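Local coordinates for endo-beta-mannanase (Rhizomucor miehei, PDB 4QP0), which probably hydrolyses internal beta-1,4-mannosidic linkages in mannans, galactomannans and glucomannans, as a secreted TIM-barrel enzyme of glycoside hydrolase family 5, at residues G238-F241 and D242-L245; V37-V40 and F41-M44; Y145-H148 and V149-E153; G125-Y128 and H129-Y133. One frame throughout, in Å; residues are numbered along the deposited sequence.

All four contacts are local, each formed within one unbroken run of chain, so none closes a long loop; they follow in series and neither nest nor cross. From the N terminus, contact 2 comes first, on helix 34-47 between barrel strands 17-25 and 51-55. Contact 4 folds the loop that leaves helix 116-124, and contact 3 finishes helix 136-151, which that loop leads into; their nearest atoms are about 8 Å apart. Contact 1 starts helix 241-245 before strand 253-257. Contacts 1 and 4 approach to about 6 Å at their nearest atoms, whereas contact 2 lies across the chain's centre from both.

Contact 1 of 4, residues G238-F241 and D242-L245; sequences GMDF and DAIL
Asp240 and Ala243, whose CA atoms are 5.4 Å apart, bracket the turn where loop becomes helix 241-245, and Asp240 is the N-cap of this short helix in the TIM barrel. Ile244 N donates to Asp240 O at 3.0 Å, and Leu245 N to Phe241 O, also at 3.0 Å and almost straight. With CG anti to the backbone N (chi1 -169°), the Asp240 carboxylate swings forward over the first turn. There OD1 accepts from Ala243 N at 3.0 Å, the N-H arriving from well above the carboxylate plane. Aspartate suits this place because its short chain just reaches a first-turn N-H. Asn224 binds OD2, so the carboxylate is gripped at both oxygens. Asp242 OD2 lies 4.5 Å from Asp240 OD1; its salt bridge to Arg225, and the helix N terminus, probably ease the closeness of two like charges. Phe241, Ile244 and Leu245 are buried, as suits their apolar side chains. Phe241 packs edge-to-face with His278 and touches Val289 of strand 289-294, while Leu245 runs alongside the phenylalanine, Leu245 CD2 lying 3.9 Å from Phe241 CE2. Farther back, the bent chain of Met239 brings CE to 3.8 Å from Ile244 CD1.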
# COMPACT_ATOMS: atom_id res chain seq x y z
N GLY A 238 10.68 -12.69 -8.01
CA GLY A 238 11.16 -13.14 -6.71
C GLY A 238 10.09 -13.07 -5.63
O GLY A 238 10.39 -13.17 -4.45
N MET A 239 8.83 -12.91 -6.05
CA MET A 239 7.69 -12.81 -5.13
C MET A 239 6.74 -13.98 -5.31
O MET A 239 6.67 -14.57 -6.38
CB MET A 239 6.94 -11.50 -5.35
CG MET A 239 7.74 -10.25 -5.04
SD MET A 239 8.23 -10.12 -3.32
CE MET A 239 6.67 -9.65 -2.56
N ASP A 240 5.99 -14.28 -4.26
CA ASP A 240 5.17 -15.48 -4.24
C ASP A 240 3.88 -15.17 -3.51
O ASP A 240 3.77 -15.44 -2.31
CB ASP A 240 5.93 -16.61 -3.53
CG ASP A 240 5.27 -17.97 -3.68
OD1 ASP A 240 4.04 -18.06 -3.89
OD2 ASP A 240 6.00 -18.98 -3.56
N PHE A 241 2.92 -14.59 -4.22
CA PHE A 241 1.63 -14.21 -3.64
C PHE A 241 1.03 -15.35 -2.83
O PHE A 241 0.55 -15.11 -1.73
CB PHE A 241 0.65 -13.78 -4.73
CG PHE A 241 -0.67 -13.27 -4.21
CD1 PHE A 241 -0.82 -11.94 -3.83
CD2 PHE A 241 -1.78 -14.11 -4.13
CE1 PHE A 241 -2.04 -11.46 -3.37
CE2 PHE A 241 -3.01 -13.64 -3.68
CZ PHE A 241 -3.14 -12.31 -3.29
N ASP A 242 1.06 -16.56 -3.36
CA ASP A 242 0.54 -17.74 -2.66
C ASP A 242 1.21 -17.96 -1.30
O ASP A 242 0.52 -18.16 -0.29
CB ASP A 242 0.67 -19.00 -3.53
CG ASP A 242 -0.24 -18.96 -4.76
OD1 ASP A 242 -1.38 -18.46 -4.67
OD2 ASP A 242 0.21 -19.44 -5.83
N ALA A 243 2.54 -17.92 -1.27
CA ALA A 243 3.26 -18.16 -0.02
C ALA A 243 3.03 -17.03 0.98
O ALA A 243 3.09 -17.26 2.20
CB ALA A 243 4.75 -18.39 -0.28
N ILE A 244 2.78 -15.82 0.48
CA ILE A 244 2.53 -14.66 1.34
C ILE A 244 1.16 -14.79 2.01
O ILE A 244 1.06 -14.75 3.24
CB ILE A 244 2.64 -13.33 0.57
CG1 ILE A 244 4.10 -13.03 0.23
CG2 ILE A 244 2.03 -12.18 1.36
CD1 ILE A 244 4.28 -12.07 -0.93
N LEU A 245 0.12 -14.97 1.20
CA LEU A 245 -1.24 -15.14 1.70
C LEU A 245 -1.39 -16.38 2.63
O LEU A 245 -2.32 -16.45 3.42
CB LEU A 245 -2.21 -15.22 0.53
CG LEU A 245 -3.67 -14.86 0.80
CD1 LEU A 245 -3.78 -13.41 1.27
CD2 LEU A 245 -4.54 -15.09 -0.43

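Contact 2 of 4, residues V37-V40 and F41-M44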
# COMPACT_ATOMS: atom_id res chain seq x y z
N VAL A 37 -4.62 18.43 2.84
CA VAL A 37 -4.86 17.19 3.57
C VAL A 37 -6.35 17.09 3.87
O VAL A 37 -6.94 16.02 3.70
CB VAL A 37 -4.02 17.10 4.87
CG1 VAL A 37 -4.44 15.91 5.72
CG2 VAL A 37 -2.53 17.00 4.54
N LYS A 38 -6.93 18.20 4.30
CA LYS A 38 -8.38 18.31 4.54
C LYS A 38 -9.19 18.10 3.27
O LYS A 38 -10.23 17.44 3.28
CB LYS A 38 -8.72 19.66 5.17
CG LYS A 38 -8.84 19.66 6.69
CD LYS A 38 -8.68 21.05 7.28
CE LYS A 38 -9.11 21.09 8.74
NZ LYS A 38 -8.47 22.18 9.55
N GLN A 39 -8.69 18.67 2.17
CA GLN A 39 -9.34 18.57 0.86
C GLN A 39 -9.46 17.12 0.39
O GLN A 39 -10.54 16.70 -0.04
CB GLN A 39 -8.56 19.40 -0.17
CG GLN A 39 -9.22 19.54 -1.53
CD GLN A 39 -10.34 20.56 -1.55
OE1 GLN A 39 -10.19 21.66 -2.09
NE2 GLN A 39 -11.48 20.21 -0.95
N VAL A 40 -8.37 16.37 0.50
CA VAL A 40 -8.35 14.95 0.15
C VAL A 40 -9.54 14.24 0.81
O VAL A 40 -10.33 13.59 0.13
CB VAL A 40 -7.01 14.29 0.53
CG1 VAL A 40 -7.10 12.77 0.50
CG2 VAL A 40 -5.91 14.76 -0.39
N PHE A 41 -9.68 14.42 2.12
CA PHE A 41 -10.70 13.70 2.88
C PHE A 41 -12.13 14.13 2.58
O PHE A 41 -13.03 13.29 2.59
CB PHE A 41 -10.41 13.75 4.38
CG PHE A 41 -9.17 13.00 4.78
CD1 PHE A 41 -9.00 11.67 4.41
CD2 PHE A 41 -8.17 13.62 5.51
CE1 PHE A 41 -7.84 10.98 4.75
CE2 PHE A 41 -7.01 12.94 5.86
CZ PHE A 41 -6.85 11.62 5.48
N SER A 42 -12.37 15.41 2.30
CA SER A 42 -13.73 15.84 1.96
C SER A 42 -14.13 15.45 0.53
O SER A 42 -15.29 15.14 0.27
CB SER A 42 -13.94 17.34 2.22
OG SER A 42 -12.87 18.10 1.70
N ASP A 43 -13.15 15.44 -0.38
CA ASP A 43 -13.37 14.93 -1.74
C ASP A 43 -13.70 13.44 -1.69
O ASP A 43 -14.67 12.99 -2.30
CB ASP A 43 -12.14 15.16 -2.63
CG ASP A 43 -11.93 16.63 -3.00
OD1 ASP A 43 -12.65 17.52 -2.49
OD2 ASP A 43 -11.02 16.89 -3.82
N MET A 44 -12.88 12.69 -0.96
CA MET A 44 -13.10 11.26 -0.73
C MET A 44 -14.49 11.00 -0.20
O MET A 44 -15.21 10.15 -0.72
CB MET A 44 -12.06 10.70 0.25
CG MET A 44 -10.75 10.28 -0.38
SD MET A 44 -9.57 9.66 0.84
CE MET A 44 -10.32 8.08 1.21
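Val37 and Phe41, one helical turn apart, lie side by side on the buried face of helix 34-47, with Val37 CG1 3.9 Å from Phe41 CE2. The ring slants back over the preceding turn because its CG stands beside the backbone N, anti to the carbonyl carbon (chi1 -66°), and this also brings CD2 to 3.2 Å from Val37 O. On the same flank Val40 and Met44 point the same way, Val40 CG1 touching Met44 SD at 4.0 Å. A branched valine gives a compact surface for the ring, and the slender methionine lays its sulfur alongside Val40, one turn back.

The outer face is polar. Ser42 OG occupies the crowded position between its own N and carbonyl carbon (chi1 46°), which sets it 3.1 Å from Lys38 O and 3.2 Å from Gln39 O; its single proton may go to either. Gln39 folds its amide toward Asp43, NE2 lying 3.3 Å from OD1, with the amide and carboxylate planes roughly aligned.

Regular backbone bonds hold these residues one turn apart, among them Asp43 N to Gln39 O and Met44 N to Val40 O, both 2.9 Å. Helix 34-47 is the crossover of a beta-alpha-beta unit between strands 17-25 and 51-55. Phe41 and Met44 press on Val52 of strand 51-55 and on Ile101, while Val37 meets Ile92, and Phe41 meets Gln95 and Ala96, of the adjacent helix 87-98.

Contact 3 of 4, residues Y145-H148 and V149-E153; sequences YISH and VLNRE
Tyr145 and Val149 make a CH-pi contact: Val149 CG2 sits over one face of the ring, 3.8 Å from its centroid and displaced toward the rim on the hydroxyl side. This methyl stands anti to the carbonyl carbon, beside the backbone N, a placing that aims it back at the preceding turn. Tyrosine suits the site because its buried ring takes the methyl while its OH bonds to Leu56 O. A second apolar pair, Ile146 and Leu150, runs side by side, CG2 of the isoleucine 4.0 Å from CG of the leucine; Ile146 also packs on Ile202 and Ile206 of helix 192-209.

The backbone bonds are those of the last turns of helix 136-151, a barrel helix leading to strand 167-171, whose Trp170 touches both Val149 and Leu150. Leu150 N to Ile146 O is 2.9 Å and nearly straight, but Arg152 N to His148 O is only weak as the chain leaves helical geometry at Arg152.

Among polar side chains, Asn151 folds back over the final turn: its ND2 makes weak bonds to Ser147 O at 2.8 Å and Ser147 OG at 3.2 Å, while OD1 accepts from Lys162. Arg152, extended from CG to NE, forms a salt bridge with Asp90, and His148 NE2 bonds to Asp80 OD1.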
# COMPACT_ATOMS: atom_id res chain seq x y z
N TYR A 145 12.30 1.29 13.50
CA TYR A 145 11.41 2.27 12.88
C TYR A 145 9.95 1.87 13.05
O TYR A 145 9.12 2.69 13.45
CB TYR A 145 11.74 2.47 11.40
CG TYR A 145 10.84 3.46 10.68
CD1 TYR A 145 10.94 4.83 10.93
CD2 TYR A 145 9.88 3.02 9.77
CE1 TYR A 145 10.13 5.74 10.28
CE2 TYR A 145 9.05 3.93 9.11
CZ TYR A 145 9.17 5.29 9.37
OH TYR A 145 8.36 6.20 8.73
N ILE A 146 9.66 0.60 12.75
CA ILE A 146 8.32 0.04 12.91
C ILE A 146 7.84 0.21 14.34
O ILE A 146 6.75 0.73 14.57
CB ILE A 146 8.27 -1.44 12.46
CG1 ILE A 146 8.25 -1.52 10.93
CG2 ILE A 146 7.07 -2.18 13.04
CD1 ILE A 146 8.58 -2.89 10.38
N SER A 147 8.67 -0.19 15.30
CA SER A 147 8.38 -0.01 16.72
C SER A 147 8.04 1.43 17.06
O SER A 147 7.08 1.70 17.76
CB SER A 147 9.58 -0.45 17.57
OG SER A 147 9.48 0.06 18.90
N HIS A 148 8.84 2.36 16.55
CA HIS A 148 8.66 3.78 16.81
C HIS A 148 7.33 4.27 16.28
O HIS A 148 6.60 4.99 16.97
CB HIS A 148 9.80 4.57 16.19
CG HIS A 148 9.83 6.02 16.58
ND1 HIS A 148 10.76 6.53 17.40
CD2 HIS A 148 8.99 7.07 16.23
CE1 HIS A 148 10.53 7.84 17.57
NE2 HIS A 148 9.45 8.17 16.86
N VAL A 149 7.01 3.88 15.05
CA VAL A 149 5.78 4.33 14.40
C VAL A 149 4.55 3.77 15.11
O VAL A 149 3.64 4.53 15.44
CB VAL A 149 5.77 3.98 12.90
CG1 VAL A 149 4.40 4.29 12.29
CG2 VAL A 149 6.85 4.75 12.17
N LEU A 150 4.55 2.46 15.37
CA LEU A 150 3.41 1.81 16.04
C LEU A 150 3.20 2.31 17.47
O LEU A 150 2.06 2.38 17.95
CB LEU A 150 3.55 0.28 16.05
CG LEU A 150 3.83 -0.53 14.79
CD1 LEU A 150 3.54 -2.00 15.04
CD2 LEU A 150 3.05 -0.05 13.59
N ASN A 151 4.31 2.64 18.15
CA ASN A 151 4.26 3.10 19.54
C ASN A 151 3.97 4.59 19.70
O ASN A 151 3.53 5.03 20.77
CB ASN A 151 5.56 2.75 20.28
CG ASN A 151 5.61 1.29 20.68
OD1 ASN A 151 4.69 0.77 21.32
ND2 ASN A 151 6.69 0.61 20.32
N ARG A 152 4.21 5.38 18.65
CA ARG A 152 4.03 6.82 18.72
C ARG A 152 2.67 7.21 19.26
O ARG A 152 1.65 6.68 18.83
CB ARG A 152 4.24 7.47 17.35
CG ARG A 152 4.36 8.98 17.43
CD ARG A 152 4.31 9.68 16.08
NE ARG A 152 3.96 11.10 16.21
CZ ARG A 152 4.79 12.05 16.64
NH1 ARG A 152 6.04 11.77 16.99
NH2 ARG A 152 4.36 13.30 16.72
N GLU A 153 2.66 8.12 20.23
CA GLU A 153 1.42 8.77 20.65
C GLU A 153 1.08 9.88 19.65
O GLU A 153 1.96 10.65 19.24
CB GLU A 153 1.55 9.35 22.06
CG GLU A 153 0.26 9.90 22.63
CD GLU A 153 0.46 10.60 23.97
OE1 GLU A 153 1.08 11.69 23.99
OE2 GLU A 153 -0.02 10.07 24.99

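Contact 4 of 4, residues G125-Y128 and H129-Y133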
# COMPACT_ATOMS: atom_id res chain seq x y z
N GLY A 125 26.04 0.21 4.12
CA GLY A 125 27.22 -0.34 3.45
C GLY A 125 26.92 -1.48 2.50
O GLY A 125 27.84 -2.09 1.96
N GLY A 126 25.64 -1.78 2.30
CA GLY A 126 25.25 -2.86 1.38
C GLY A 126 25.42 -2.44 -0.06
O GLY A 126 25.48 -1.25 -0.37
N THR A 127 25.51 -3.43 -0.95
CA THR A 127 25.68 -3.17 -2.39
C THR A 127 24.52 -3.73 -3.23
O THR A 127 24.32 -3.32 -4.38
CB THR A 127 27.04 -3.70 -2.92
OG1 THR A 127 27.41 -4.89 -2.21
CG2 THR A 127 28.13 -2.64 -2.75
N TYR A 128 23.76 -4.65 -2.65
CA TYR A 128 22.66 -5.29 -3.35
C TYR A 128 21.32 -4.91 -2.72
O TYR A 128 21.19 -4.89 -1.50
CB TYR A 128 22.81 -6.81 -3.33
CG TYR A 128 24.13 -7.34 -3.87
CD1 TYR A 128 24.32 -7.51 -5.24
CD2 TYR A 128 25.17 -7.69 -3.00
CE1 TYR A 128 25.52 -8.00 -5.74
CE2 TYR A 128 26.37 -8.18 -3.49
CZ TYR A 128 26.55 -8.34 -4.85
OH TYR A 128 27.75 -8.83 -5.34
N HIS A 129 20.35 -4.61 -3.57
CA HIS A 129 18.98 -4.27 -3.17
C HIS A 129 18.43 -5.22 -2.15
O HIS A 129 17.95 -4.81 -1.09
CB HIS A 129 18.07 -4.24 -4.39
CG HIS A 129 16.63 -3.93 -4.08
ND1 HIS A 129 16.15 -2.67 -4.06
CD2 HIS A 129 15.55 -4.77 -3.79
CE1 HIS A 129 14.84 -2.70 -3.76
NE2 HIS A 129 14.47 -3.98 -3.59
N ASP A 130 18.52 -6.50 -2.46
CA ASP A 130 17.98 -7.55 -1.61
C ASP A 130 18.81 -7.80 -0.34
O ASP A 130 18.51 -8.73 0.42
CB ASP A 130 17.85 -8.85 -2.41
CG ASP A 130 19.19 -9.41 -2.84
OD1 ASP A 130 19.58 -10.48 -2.33
OD2 ASP A 130 19.86 -8.76 -3.67
N ASP A 131 19.86 -7.00 -0.12
CA ASP A 131 20.57 -7.00 1.16
C ASP A 131 19.59 -6.67 2.28
O ASP A 131 19.70 -7.20 3.40
CB ASP A 131 21.71 -5.97 1.19
CG ASP A 131 23.01 -6.50 0.59
OD1 ASP A 131 23.21 -7.73 0.58
OD2 ASP A 131 23.83 -5.67 0.15
N PHE A 132 18.62 -5.82 1.96
CA PHE A 132 17.55 -5.41 2.88
C PHE A 132 16.72 -6.59 3.40
O PHE A 132 16.15 -6.52 4.49
CB PHE A 132 16.65 -4.37 2.21
CG PHE A 132 15.72 -3.67 3.15
CD1 PHE A 132 16.21 -2.82 4.14
CD2 PHE A 132 14.35 -3.86 3.06
CE1 PHE A 132 15.36 -2.18 5.01
CE2 PHE A 132 13.48 -3.21 3.93
CZ PHE A 132 13.99 -2.37 4.91
N TYR A 133 16.67 -7.66 2.61
CA TYR A 133 15.89 -8.85 2.94
C TYR A 133 16.62 -9.85 3.84
O TYR A 133 15.99 -10.72 4.44
CB TYR A 133 15.41 -9.55 1.66
CG TYR A 133 14.58 -8.67 0.74
CD1 TYR A 133 13.74 -7.68 1.25
CD2 TYR A 133 14.62 -8.85 -0.64
CE1 TYR A 133 12.98 -6.88 0.41
CE2 TYR A 133 13.86 -8.06 -1.49
CZ TYR A 133 13.05 -7.08 -0.96
OH TYR A 133 12.29 -6.28 -1.79
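Asp131 folds back against Thr127 and Tyr128, and its side chain can be followed outward from CB, which lies close against Tyr128 O at 2.9 Å. CG, anti to the carbonyl carbon (chi1 -85°), passes 3.2 Å from the same Tyr128 O and so carries the carboxylate back along the incoming loop. Of its two oxygens, OD1 lies beside Tyr128 CB, at 4.0 Å. OD2 does the gripping: Tyr128 N donates to it at 3.0 Å, nearly straight but from above the carboxylate plane, and Thr127 N gives a weaker bond, also of 3.0 Å. Two N-H groups thus converge on one oxygen, which also lies near the plane of the Tyr128 ring at its edge, with the carboxylate almost perpendicular to that ring. Glycine suits position 126, since without a side chain its CA can come to 3.4 Å from Asp131 OD2.

Residues 128-131 form a type I beta turn, closed by Asp131 N bonding to Tyr128 O at 2.9 Å. It follows the Schellman motif with which Gly125, at positive phi, ends helix 116-124, and it leads toward helix 136-151. Aspartate suits the last position of the turn because its short side chain brings a carboxylate oxygen to the N-H groups at and just before the turn's start. At the two corners, the His129 ring is held by Asp118 through ND1 and Asn110 through NE2, while Asp130 OD2 accepts from Ser187 N, close to the Cys178-Cys190 disulfide, whose Cys190 touches the Asp130 side chain.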